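Side-chain contacts in HcgB (Methanococcus maripaludis, PDB 5D5P), which probably transfers a guanylyl group to a pyridinol precursor during biosynthesis of the FeGP cofactor of [Fe]-hydrogenase: residues S32-A37 against R121-S126; L68-N73 against V90-A95; S74-R79 against L83-I88; I88-D91 against L97-T100; L113-K118 against T148-I153. All blocks are in the same frame, centred on the assembly; numbering follows the deposited sequence.

From the N terminus, the first residues to take part are those of helix 24-35. Interaction 1 joins its end to strand 122-128 and closes a long loop that holds interactions 2, 3 and 4. Interaction 2 ties the loop after strand 64-67 to the end of helix 81-92; nested inside it, interaction 3 folds a later part of that loop onto the same helix. Interaction 4 starts at I88, where interaction 3 stops, shares V90 and D91 with interaction 2, and lays the helix on strand 97-103. Interaction 5 opens on strand 111-117 and crosses interaction 1, since its second segment, on helix 138-151, follows strand 122-128 in the chain.

Interaction 1 of 5, residues S32-A37 against R121-S126; sequences STIKSA and RILTGS
L123 overlaps the side chains of T33 and I34 with a single methyl group. Its CD1 lies 3.9 Å from T33 CG2 and 4.1 Å from I34 CG1, so one branch of the leucine rests against two successive residues near the end of helix 24-35. The two approaches differ: L123 passes I34 alongside, the two side chains running in opposite directions, whereas it meets T33 at a slant. Only the methyl of T33 takes part, because its OG1 is turned back to the carbonyl oxygen of A29, one turn earlier in the helix. With chi1 at -63°, CG2 is anti to the backbone N and faces the strand. On the other side, L123 and T124 both pair with I115 of strand 111-117, forming a classic beta bulge, and both CB atoms point to the helix. The contact is buried and wholly apolar. L97 of strand 97-103 packs on both I34 and L123, I60, I153 and I155 gather round I34, and I3 of helix 3-15 reaches T33. Helix 24-35 lies over the 122-128 end of the sheet, where I122 makes backbone hydrogen bonds to the second subunit and I106 of that subunit packs on L123.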
# COMPACT_ATOMS: atom_id res chain seq x y z
N SER A 32 4.14 19.57 5.33
CA SER A 32 4.03 20.37 6.54
C SER A 32 3.70 19.52 7.77
O SER A 32 4.27 19.71 8.84
CB SER A 32 2.96 21.46 6.35
OG SER A 32 2.84 22.24 7.52
N THR A 33 2.80 18.57 7.60
CA THR A 33 2.39 17.66 8.64
C THR A 33 3.56 16.83 9.13
O THR A 33 3.70 16.59 10.32
CB THR A 33 1.28 16.74 8.12
OG1 THR A 33 0.14 17.55 7.78
CG2 THR A 33 0.87 15.72 9.17
N ILE A 34 4.36 16.36 8.18
CA ILE A 34 5.53 15.53 8.51
C ILE A 34 6.60 16.37 9.21
O ILE A 34 7.13 15.98 10.25
CB ILE A 34 6.12 14.82 7.25
CG1 ILE A 34 5.17 13.73 6.75
CG2 ILE A 34 7.50 14.24 7.55
CD1 ILE A 34 5.53 13.12 5.39
N LYS A 35 6.91 17.53 8.64
CA LYS A 35 8.02 18.34 9.17
C LYS A 35 7.68 18.98 10.51
O LYS A 35 8.57 19.27 11.30
CB LYS A 35 8.44 19.39 8.14
CG LYS A 35 9.09 18.78 6.91
CD LYS A 35 9.38 19.83 5.85
CE LYS A 35 10.24 19.29 4.72
NZ LYS A 35 10.19 20.17 3.50
N SER A 36 6.39 19.21 10.78
CA SER A 36 6.00 19.91 12.00
C SER A 36 5.71 18.96 13.15
O SER A 36 5.41 19.40 14.26
CB SER A 36 4.79 20.81 11.75
OG SER A 36 3.60 20.05 11.66
N ALA A 37 5.80 17.66 12.89
CA ALA A 37 5.52 16.67 13.92
C ALA A 37 6.42 16.86 15.14
O ALA A 37 7.64 17.02 14.99
CB ALA A 37 5.69 15.26 13.34
N ARG A 121 -4.76 8.85 9.19
CA ARG A 121 -4.78 9.12 7.75
C ARG A 121 -3.45 8.82 7.11
O ARG A 121 -2.41 9.12 7.66
CB ARG A 121 -5.17 10.58 7.49
CG ARG A 121 -6.54 10.88 7.99
CD ARG A 121 -6.93 12.36 7.82
NE ARG A 121 -6.20 13.20 8.75
CZ ARG A 121 -6.63 14.38 9.21
NH1 ARG A 121 -7.78 14.92 8.76
NH2 ARG A 121 -5.88 15.03 10.10
N ILE A 122 -3.50 8.24 5.91
CA ILE A 122 -2.27 7.80 5.26
C ILE A 122 -1.69 8.90 4.37
O ILE A 122 -2.36 9.37 3.46
CB ILE A 122 -2.54 6.54 4.41
CG1 ILE A 122 -2.90 5.38 5.34
CG2 ILE A 122 -1.31 6.18 3.56
CD1 ILE A 122 -3.56 4.24 4.59
N LEU A 123 -0.44 9.29 4.65
CA LEU A 123 0.18 10.42 3.95
C LEU A 123 1.03 9.97 2.77
O LEU A 123 1.05 10.60 1.73
CB LEU A 123 1.03 11.23 4.93
CG LEU A 123 0.32 11.66 6.21
CD1 LEU A 123 1.27 12.50 7.03
CD2 LEU A 123 -0.90 12.51 5.85
N THR A 124 1.73 8.85 2.95
CA THR A 124 2.61 8.31 1.92
C THR A 124 3.02 6.91 2.35
O THR A 124 2.71 6.50 3.45
CB THR A 124 3.85 9.20 1.69
OG1 THR A 124 4.61 8.67 0.60
CG2 THR A 124 4.76 9.25 2.94
N GLY A 125 3.73 6.19 1.49
CA GLY A 125 4.06 4.80 1.78
C GLY A 125 4.96 4.23 0.69
O GLY A 125 5.24 4.86 -0.32
N SER A 126 5.43 3.00 0.90
CA SER A 126 6.20 2.33 -0.13
C SER A 126 6.14 0.83 0.12
O SER A 126 5.76 0.41 1.21
CB SER A 126 7.64 2.82 -0.10
OG SER A 126 8.13 2.56 1.19

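Interaction 2 of 5, residues L68-N73 against V90-A95; sequences LEIPTN and VDSSDA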
# COMPACT_ATOMS: atom_id res chain seq x y z
N LEU A 68 7.14 2.22 19.69
CA LEU A 68 5.87 1.85 20.29
C LEU A 68 6.11 0.77 21.33
O LEU A 68 6.76 -0.23 21.03
CB LEU A 68 4.91 1.35 19.22
CG LEU A 68 3.51 0.89 19.63
CD1 LEU A 68 2.72 2.07 20.17
CD2 LEU A 68 2.82 0.29 18.46
N GLU A 69 5.64 0.98 22.56
CA GLU A 69 5.95 0.01 23.60
C GLU A 69 5.12 -1.27 23.47
O GLU A 69 5.58 -2.37 23.80
CB GLU A 69 5.64 0.59 24.99
CG GLU A 69 6.56 1.64 25.57
CD GLU A 69 5.75 2.75 26.22
OE1 GLU A 69 4.68 3.10 25.68
OE2 GLU A 69 6.16 3.22 27.30
N ILE A 70 3.89 -1.11 23.02
CA ILE A 70 2.95 -2.22 22.80
C ILE A 70 3.38 -3.13 21.65
O ILE A 70 3.61 -2.67 20.55
CB ILE A 70 1.53 -1.69 22.51
CG1 ILE A 70 1.01 -0.85 23.67
CG2 ILE A 70 0.56 -2.84 22.27
CD1 ILE A 70 -0.36 -0.28 23.42
N PRO A 71 3.54 -4.43 21.91
CA PRO A 71 3.86 -5.32 20.79
C PRO A 71 2.78 -5.32 19.72
O PRO A 71 1.59 -5.19 20.03
CB PRO A 71 3.94 -6.69 21.45
CG PRO A 71 4.19 -6.41 22.89
CD PRO A 71 3.46 -5.15 23.19
N THR A 72 3.18 -5.52 18.47
CA THR A 72 2.27 -5.31 17.37
C THR A 72 1.99 -6.57 16.54
O THR A 72 1.30 -6.48 15.54
CB THR A 72 2.82 -4.23 16.41
OG1 THR A 72 4.11 -4.63 15.93
CG2 THR A 72 2.96 -2.91 17.14
N ASN A 73 2.55 -7.72 16.95
CA ASN A 73 2.39 -8.93 16.12
C ASN A 73 0.93 -9.39 15.97
O ASN A 73 0.61 -10.17 15.06
CB ASN A 73 3.25 -10.08 16.64
CG ASN A 73 2.91 -10.45 18.03
OD1 ASN A 73 3.23 -9.72 18.96
ND2 ASN A 73 2.20 -11.57 18.20
N VAL A 90 -1.64 4.90 16.69
CA VAL A 90 -2.63 5.98 16.66
C VAL A 90 -3.61 5.96 17.84
O VAL A 90 -3.86 7.01 18.48
CB VAL A 90 -3.42 5.95 15.35
CG1 VAL A 90 -4.66 6.87 15.42
CG2 VAL A 90 -2.52 6.31 14.18
N ASP A 91 -4.13 4.78 18.17
CA ASP A 91 -5.23 4.71 19.13
C ASP A 91 -4.78 4.65 20.57
O ASP A 91 -5.58 4.88 21.47
CB ASP A 91 -6.11 3.50 18.81
CG ASP A 91 -6.84 3.67 17.48
OD1 ASP A 91 -6.88 4.81 16.97
OD2 ASP A 91 -7.34 2.67 16.94
N SER A 92 -3.51 4.37 20.80
CA SER A 92 -3.06 4.15 22.16
C SER A 92 -2.08 5.21 22.64
O SER A 92 -1.65 5.16 23.79
CB SER A 92 -2.45 2.74 22.29
OG SER A 92 -1.20 2.67 21.58
N SER A 93 -1.75 6.17 21.78
CA SER A 93 -0.78 7.23 22.15
C SER A 93 -1.21 8.58 21.59
O SER A 93 -2.23 8.65 20.91
CB SER A 93 0.61 6.87 21.66
OG SER A 93 0.74 7.08 20.26
N ASP A 94 -0.50 9.66 21.90
CA ASP A 94 -0.85 10.91 21.21
C ASP A 94 0.27 11.39 20.28
O ASP A 94 0.58 12.58 20.21
CB ASP A 94 -1.28 12.01 22.19
CG ASP A 94 -2.77 11.90 22.56
OD1 ASP A 94 -3.64 11.98 21.64
OD2 ASP A 94 -3.08 11.75 23.76
N ALA A 95 0.84 10.45 19.53
CA ALA A 95 1.83 10.76 18.50
C ALA A 95 1.21 11.66 17.43
O ALA A 95 0.03 11.51 17.11
CB ALA A 95 2.36 9.47 17.86
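I70 leans on S92 with the end of its longer branch. From CB, which points to the helix, the side chain divides. CG2 turns to I88, one turn back from S92 in helix 81-92, and packs on its methyl branch. CG1 takes the other direction, and the arm is fully stretched (chi2 178°), which carries CD1 out to the serine. There CD1 lies 3.6 Å from S92 OG and 3.8 Å from S92 CB, resting against one side of the serine side chain near the last turn of the helix. The hydroxyl meets only carbon across the contact; its polar partner is I88 O, one turn back, to which OG is hydrogen-bonded from the place between the backbone N and the carbonyl carbon that a chi1 of 69° gives it. L68 adds a looser touch, its CD1 lying 4.2 Å from S92 OG. Unlike the exposed I70, L68 is buried, with I88, A89 and T41 also against it. Just beyond, S93 leaves the helix. Its OG bonds to A89 O and accepts a weak bond from A95 N at 3.4 Å, a weak ST turn at the point where the chain leaves the helix for strand 97-103. The contact thus ties the start of the connection after strand 64-67 to the helix end. Strands 64-67 and 97-103 run parallel with strand 39-43 between them, and the helix links the two: a beta-alpha-beta crossover.

Interaction 3 of 5, residues S74-R79 against L83-I88; sequences SADLTR and LNKGLI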
# COMPACT_ATOMS: atom_id res chain seq x y z
N SER A 74 0.05 -8.91 16.84
CA SER A 74 -1.37 -9.30 16.73
C SER A 74 -1.92 -8.83 15.38
O SER A 74 -2.85 -9.43 14.81
CB SER A 74 -2.19 -8.74 17.91
OG SER A 74 -2.23 -7.34 17.84
N ALA A 75 -1.33 -7.76 14.83
CA ALA A 75 -1.79 -7.22 13.55
C ALA A 75 -1.58 -8.18 12.37
O ALA A 75 -2.14 -7.99 11.27
CB ALA A 75 -1.06 -5.90 13.25
N ASP A 76 -0.78 -9.21 12.60
CA ASP A 76 -0.50 -10.17 11.54
C ASP A 76 -1.68 -11.11 11.33
O ASP A 76 -1.63 -11.97 10.46
CB ASP A 76 0.77 -10.94 11.88
CG ASP A 76 2.04 -10.12 11.58
OD1 ASP A 76 1.93 -9.06 10.93
OD2 ASP A 76 3.13 -10.47 12.06
N LEU A 77 -2.73 -10.99 12.15
CA LEU A 77 -3.93 -11.78 11.90
C LEU A 77 -5.02 -10.87 11.32
O LEU A 77 -6.20 -11.15 11.47
CB LEU A 77 -4.43 -12.46 13.17
CG LEU A 77 -3.59 -13.70 13.57
CD1 LEU A 77 -2.40 -13.23 14.39
CD2 LEU A 77 -4.41 -14.72 14.33
N THR A 78 -4.61 -9.80 10.64
CA THR A 78 -5.56 -8.91 9.97
C THR A 78 -5.25 -8.82 8.48
O THR A 78 -4.18 -9.26 8.02
CB THR A 78 -5.57 -7.46 10.53
OG1 THR A 78 -4.37 -6.79 10.14
CG2 THR A 78 -5.72 -7.42 12.05
N ARG A 79 -6.18 -8.24 7.74
CA ARG A 79 -6.03 -8.17 6.29
C ARG A 79 -4.89 -7.25 5.88
O ARG A 79 -4.21 -7.51 4.86
CB ARG A 79 -7.35 -7.69 5.66
CG ARG A 79 -8.37 -8.79 5.69
CD ARG A 79 -9.45 -8.58 4.64
NE ARG A 79 -10.20 -9.80 4.36
CZ ARG A 79 -11.13 -9.86 3.42
NH1 ARG A 79 -11.37 -8.78 2.67
NH2 ARG A 79 -11.79 -10.99 3.20
N LEU A 83 -0.95 -1.55 8.21
CA LEU A 83 -1.92 -0.52 8.56
C LEU A 83 -2.37 -0.68 10.01
O LEU A 83 -2.42 0.28 10.78
CB LEU A 83 -3.12 -0.57 7.62
CG LEU A 83 -4.26 0.37 8.03
CD1 LEU A 83 -3.91 1.84 7.79
CD2 LEU A 83 -5.55 0.01 7.30
N ASN A 84 -2.70 -1.90 10.38
CA ASN A 84 -3.25 -2.09 11.72
C ASN A 84 -2.20 -1.94 12.81
O ASN A 84 -2.56 -1.60 13.95
CB ASN A 84 -3.99 -3.44 11.78
CG ASN A 84 -5.34 -3.34 11.04
OD1 ASN A 84 -6.17 -2.48 11.36
ND2 ASN A 84 -5.53 -4.14 10.01
N LYS A 85 -0.92 -2.16 12.50
CA LYS A 85 0.15 -1.84 13.47
C LYS A 85 0.16 -0.33 13.70
O LYS A 85 0.32 0.14 14.83
CB LYS A 85 1.52 -2.28 12.96
CG LYS A 85 1.70 -3.77 12.90
CD LYS A 85 3.18 -4.07 12.65
CE LYS A 85 3.35 -5.46 12.07
NZ LYS A 85 4.78 -5.81 11.81
N GLY A 86 0.00 0.41 12.61
CA GLY A 86 -0.04 1.86 12.70
C GLY A 86 -1.20 2.34 13.55
O GLY A 86 -1.06 3.27 14.35
N LEU A 87 -2.36 1.69 13.40
CA LEU A 87 -3.53 2.12 14.15
C LEU A 87 -3.40 1.81 15.63
O LEU A 87 -3.96 2.53 16.46
CB LEU A 87 -4.79 1.46 13.60
CG LEU A 87 -5.09 2.01 12.20
CD1 LEU A 87 -6.25 1.23 11.60
CD2 LEU A 87 -5.45 3.51 12.31
N ILE A 88 -2.64 0.78 15.99
CA ILE A 88 -2.37 0.57 17.41
C ILE A 88 -1.66 1.78 17.99
O ILE A 88 -1.99 2.24 19.08
CB ILE A 88 -1.51 -0.69 17.66
CG1 ILE A 88 -2.33 -1.92 17.32
CG2 ILE A 88 -1.05 -0.75 19.12
CD1 ILE A 88 -1.52 -3.22 17.33
O HOH W 1 3.65 -7.64 9.42
O HOH W 2 4.79 -8.47 13.35
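The carboxamide of N84 bonds directly to T78, while the carboxylate of D76 reaches the ammonium group of K85 through water. Both flat groups belong to the beta-alpha-beta crossover connection between strands 64-67 and 97-103, where a short 3-10 turn folds back on the first turns of helix 81-92. T78 comes to the nitrogen end of the amide: N84 ND2 donates to T78 OG1 at 2.9 Å, with a bent N-H...O angle of 141° and the oxygen tilted 28° out of the amide plane, and T78 CB lies 3.4 Å from the same ND2. At the carboxylate, a water sits at each oxygen. D76 OD1 and K85 NZ stay 4.4 Å apart, beyond salt-bridge range; one water donates to OD1 and accepts a weak bond from NZ, while the other donates to D76 OD2 at 2.9 Å and also accepts from NZ. The opposite charges probably still attract one another through the waters. Between the polar groups sits the buried A75, whose CB touches K85 CG at 3.5 Å and also approaches N84 CB. Beyond CG the extended lysine carries CE to 4.0 Å from D76 OD1; NZ has a further weak bond to R101 O. S14 of the second subunit packs on D76. T78 chi1 of 72° brings its hydroxyl back over its own turn, where OG1 donates to A75 O at 2.8 Å, and the same carbonyl oxygen accepts T78 N at 3.1 Å.

Interaction 4 of 5, residues I88-D91 against L97-T100; sequences IAVD and LIIT
I98 and V90 meet at about a right angle, the isoleucine standing up from strand 97-103 and the valine branching off helix 81-92. V90 CG2 is the branch that touches: it lies 3.8 Å from I98 CD1 and 4.0 Å from I98 CG1, so the ethyl arm of the isoleucine runs across it. A89 comes in differently. Its CB points toward the strand and fits the fork of the isoleucine, 3.9 Å from both CG1 and CG2 of I98. With chi1 at -70°, I98 CG1 is beside the backbone N and CG2 beside the carbonyl carbon, which turns the fork between the two branches to the alanine methyl; chi2 of 77° then bends CD1 on toward the valine. The small A89 lets the helix come close: A89 CA is 6.9 Å from I98 CA. T41 also lies against A89, and the methyl end of M116 reaches V90 CG2. Nearer the start of the helix, T100 OG1 is hydrogen-bonded to A82 O, a second tie between the same two elements. L97 and I99 turn to the opposite face, where I99 meets helix 47-57. Helix 81-92 joins strand 64-67 to the parallel strand 97-103, and this contact is the helix-to-second-strand packing of that beta-alpha-beta crossover, in an alpha/beta fold consistent with the Maf clan.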
# COMPACT_ATOMS: atom_id res chain seq x y z
N ILE A 88 -2.64 0.78 15.99
CA ILE A 88 -2.37 0.57 17.41
C ILE A 88 -1.66 1.78 17.99
O ILE A 88 -1.99 2.24 19.08
CB ILE A 88 -1.51 -0.69 17.66
CG1 ILE A 88 -2.33 -1.92 17.32
CG2 ILE A 88 -1.05 -0.75 19.12
CD1 ILE A 88 -1.52 -3.22 17.33
N ALA A 89 -0.68 2.31 17.25
CA ALA A 89 0.04 3.48 17.74
C ALA A 89 -0.88 4.71 17.76
O ALA A 89 -0.91 5.46 18.73
CB ALA A 89 1.31 3.75 16.88
N VAL A 90 -1.64 4.90 16.69
CA VAL A 90 -2.63 5.98 16.66
C VAL A 90 -3.61 5.96 17.84
O VAL A 90 -3.86 7.01 18.48
CB VAL A 90 -3.42 5.95 15.35
CG1 VAL A 90 -4.66 6.87 15.42
CG2 VAL A 90 -2.52 6.31 14.18
N ASP A 91 -4.13 4.78 18.17
CA ASP A 91 -5.23 4.71 19.13
C ASP A 91 -4.78 4.65 20.57
O ASP A 91 -5.58 4.88 21.47
CB ASP A 91 -6.11 3.50 18.81
CG ASP A 91 -6.84 3.67 17.48
OD1 ASP A 91 -6.88 4.81 16.97
OD2 ASP A 91 -7.34 2.67 16.94
N LEU A 97 2.73 11.82 14.44
CA LEU A 97 3.13 11.14 13.21
C LEU A 97 3.47 9.70 13.58
O LEU A 97 4.12 9.47 14.60
CB LEU A 97 4.34 11.85 12.58
CG LEU A 97 4.57 11.61 11.08
CD1 LEU A 97 3.48 12.31 10.23
CD2 LEU A 97 5.98 12.04 10.67
N ILE A 98 3.02 8.75 12.77
CA ILE A 98 3.27 7.34 13.02
C ILE A 98 3.96 6.75 11.79
O ILE A 98 3.50 6.92 10.67
CB ILE A 98 1.97 6.55 13.29
CG1 ILE A 98 1.37 6.94 14.64
CG2 ILE A 98 2.23 5.02 13.29
CD1 ILE A 98 0.64 8.29 14.63
N ILE A 99 5.07 6.06 12.01
CA ILE A 99 5.71 5.33 10.92
C ILE A 99 5.57 3.87 11.21
O ILE A 99 5.93 3.41 12.30
CB ILE A 99 7.19 5.71 10.75
CG1 ILE A 99 7.27 7.21 10.48
CG2 ILE A 99 7.78 4.87 9.59
CD1 ILE A 99 8.62 7.73 10.57
N THR A 100 4.96 3.15 10.28
CA THR A 100 4.70 1.73 10.50
C THR A 100 5.19 0.90 9.35
O THR A 100 5.24 1.37 8.22
CB THR A 100 3.17 1.48 10.70
OG1 THR A 100 2.94 0.09 10.89
CG2 THR A 100 2.37 1.96 9.47

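Interaction 5 of 5, residues L113-K118 against T148-I153; sequences LLIMDK and TALERI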
# COMPACT_ATOMS: atom_id res chain seq x y z
N LEU A 113 5.44 0.03 4.03
CA LEU A 113 5.70 1.06 5.03
C LEU A 113 4.69 2.20 4.80
O LEU A 113 4.42 2.58 3.67
CB LEU A 113 7.16 1.59 4.92
CG LEU A 113 7.49 2.74 5.88
CD1 LEU A 113 8.97 2.66 6.27
CD2 LEU A 113 7.26 4.08 5.20
N LEU A 114 4.12 2.73 5.88
CA LEU A 114 3.20 3.86 5.82
C LEU A 114 3.66 4.95 6.76
O LEU A 114 4.23 4.69 7.83
CB LEU A 114 1.77 3.45 6.22
CG LEU A 114 1.08 2.39 5.34
CD1 LEU A 114 -0.24 1.96 6.03
CD2 LEU A 114 0.80 2.94 3.96
N ILE A 115 3.47 6.19 6.34
CA ILE A 115 3.52 7.32 7.25
C ILE A 115 2.10 7.82 7.42
O ILE A 115 1.42 8.14 6.43
CB ILE A 115 4.44 8.43 6.72
CG1 ILE A 115 5.82 7.86 6.39
CG2 ILE A 115 4.50 9.58 7.72
CD1 ILE A 115 6.83 8.94 5.92
N MET A 116 1.64 7.78 8.67
CA MET A 116 0.28 8.12 9.04
C MET A 116 0.25 9.33 9.99
O MET A 116 1.20 9.58 10.73
CB MET A 116 -0.38 6.91 9.68
CG MET A 116 -0.54 5.75 8.68
SD MET A 116 -0.82 4.17 9.53
CE MET A 116 -2.31 4.46 10.46
N ASP A 117 -0.86 10.07 9.99
CA ASP A 117 -0.92 11.21 10.90
C ASP A 117 -1.68 10.82 12.18
O ASP A 117 -1.97 9.64 12.41
CB ASP A 117 -1.56 12.44 10.22
CG ASP A 117 -3.09 12.39 10.18
OD1 ASP A 117 -3.69 11.33 10.41
OD2 ASP A 117 -3.71 13.46 10.03
N LYS A 118 -1.97 11.81 13.00
CA LYS A 118 -2.50 11.55 14.34
C LYS A 118 -3.87 10.90 14.35
O LYS A 118 -4.27 10.35 15.37
CB LYS A 118 -2.53 12.85 15.15
CG LYS A 118 -3.37 13.92 14.48
CD LYS A 118 -3.38 15.21 15.29
CE LYS A 118 -4.05 16.33 14.50
NZ LYS A 118 -5.42 15.94 14.06
N THR A 148 12.05 6.23 -0.05
CA THR A 148 11.10 6.22 -1.16
C THR A 148 9.79 6.89 -0.78
O THR A 148 9.24 7.70 -1.55
CB THR A 148 10.83 4.77 -1.65
OG1 THR A 148 12.04 4.24 -2.22
CG2 THR A 148 9.77 4.76 -2.73
N ALA A 149 9.29 6.57 0.41
CA ALA A 149 7.99 7.12 0.84
C ALA A 149 8.10 8.63 1.00
O ALA A 149 7.15 9.37 0.69
CB ALA A 149 7.53 6.46 2.14
N LEU A 150 9.26 9.11 1.46
CA LEU A 150 9.42 10.55 1.61
C LEU A 150 9.60 11.22 0.25
O LEU A 150 9.00 12.26 0.01
CB LEU A 150 10.60 10.89 2.53
CG LEU A 150 10.38 10.50 3.99
CD1 LEU A 150 11.70 10.54 4.73
CD2 LEU A 150 9.35 11.40 4.68
N GLU A 151 10.41 10.64 -0.64
CA GLU A 151 10.67 11.25 -1.95
C GLU A 151 9.42 11.44 -2.78
O GLU A 151 9.31 12.42 -3.53
CB GLU A 151 11.63 10.37 -2.74
CG GLU A 151 13.03 10.42 -2.27
CD GLU A 151 13.96 9.62 -3.15
OE1 GLU A 151 13.45 8.82 -3.97
OE2 GLU A 151 15.18 9.80 -3.01
N ARG A 152 8.47 10.51 -2.64
CA ARG A 152 7.29 10.57 -3.49
C ARG A 152 6.30 11.63 -3.04
O ARG A 152 5.38 11.94 -3.80
CB ARG A 152 6.63 9.20 -3.60
CG ARG A 152 6.13 8.66 -2.34
CD ARG A 152 5.76 7.19 -2.53
NE ARG A 152 4.54 6.98 -3.32
CZ ARG A 152 3.31 7.25 -2.90
NH1 ARG A 152 2.28 6.98 -3.70
NH2 ARG A 152 3.08 7.81 -1.71
N ILE A 153 6.49 12.24 -1.86
CA ILE A 153 5.72 13.45 -1.54
C ILE A 153 6.62 14.69 -1.44
O ILE A 153 6.21 15.72 -0.90
CB ILE A 153 4.86 13.30 -0.25
CG1 ILE A 153 5.64 12.73 0.94
CG2 ILE A 153 3.67 12.40 -0.56
CD1 ILE A 153 6.59 13.74 1.61
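I115 and L150 form one of two apolar contacts that hold helix 138-151 against strand 111-117. They cross at about a right angle, with I115 CD1 and L150 CD2 3.7 Å apart; the isoleucine arm is extended (chi2 -177°) and reaches up to the leucine. Two residues back on the strand, L113 CD2 meets A149 CB at 3.9 Å. With chi1 at 177°, L113 CG is anti to the backbone N, which takes CD2 to the alanine. All four residues are buried, and I60, I155 and V157 also surround L150. In the sheet, strand 111-117 lies antiparallel between strands 97-103 and 122-128. L113 and I115 face helix 138-151, while L114 and M116 turn to helix 81-92 on the other face, so the strand is sandwiched between helices as in a layered alpha/beta fold. Polar bonds join the neighbouring residues. A149 O accepts from T124 OG1 of the neighbouring strand, which also bonds to R152 NH2. R152 then reaches across the dimer interface, NH2 to S109 O and NH1 to S128 O of the second subunit.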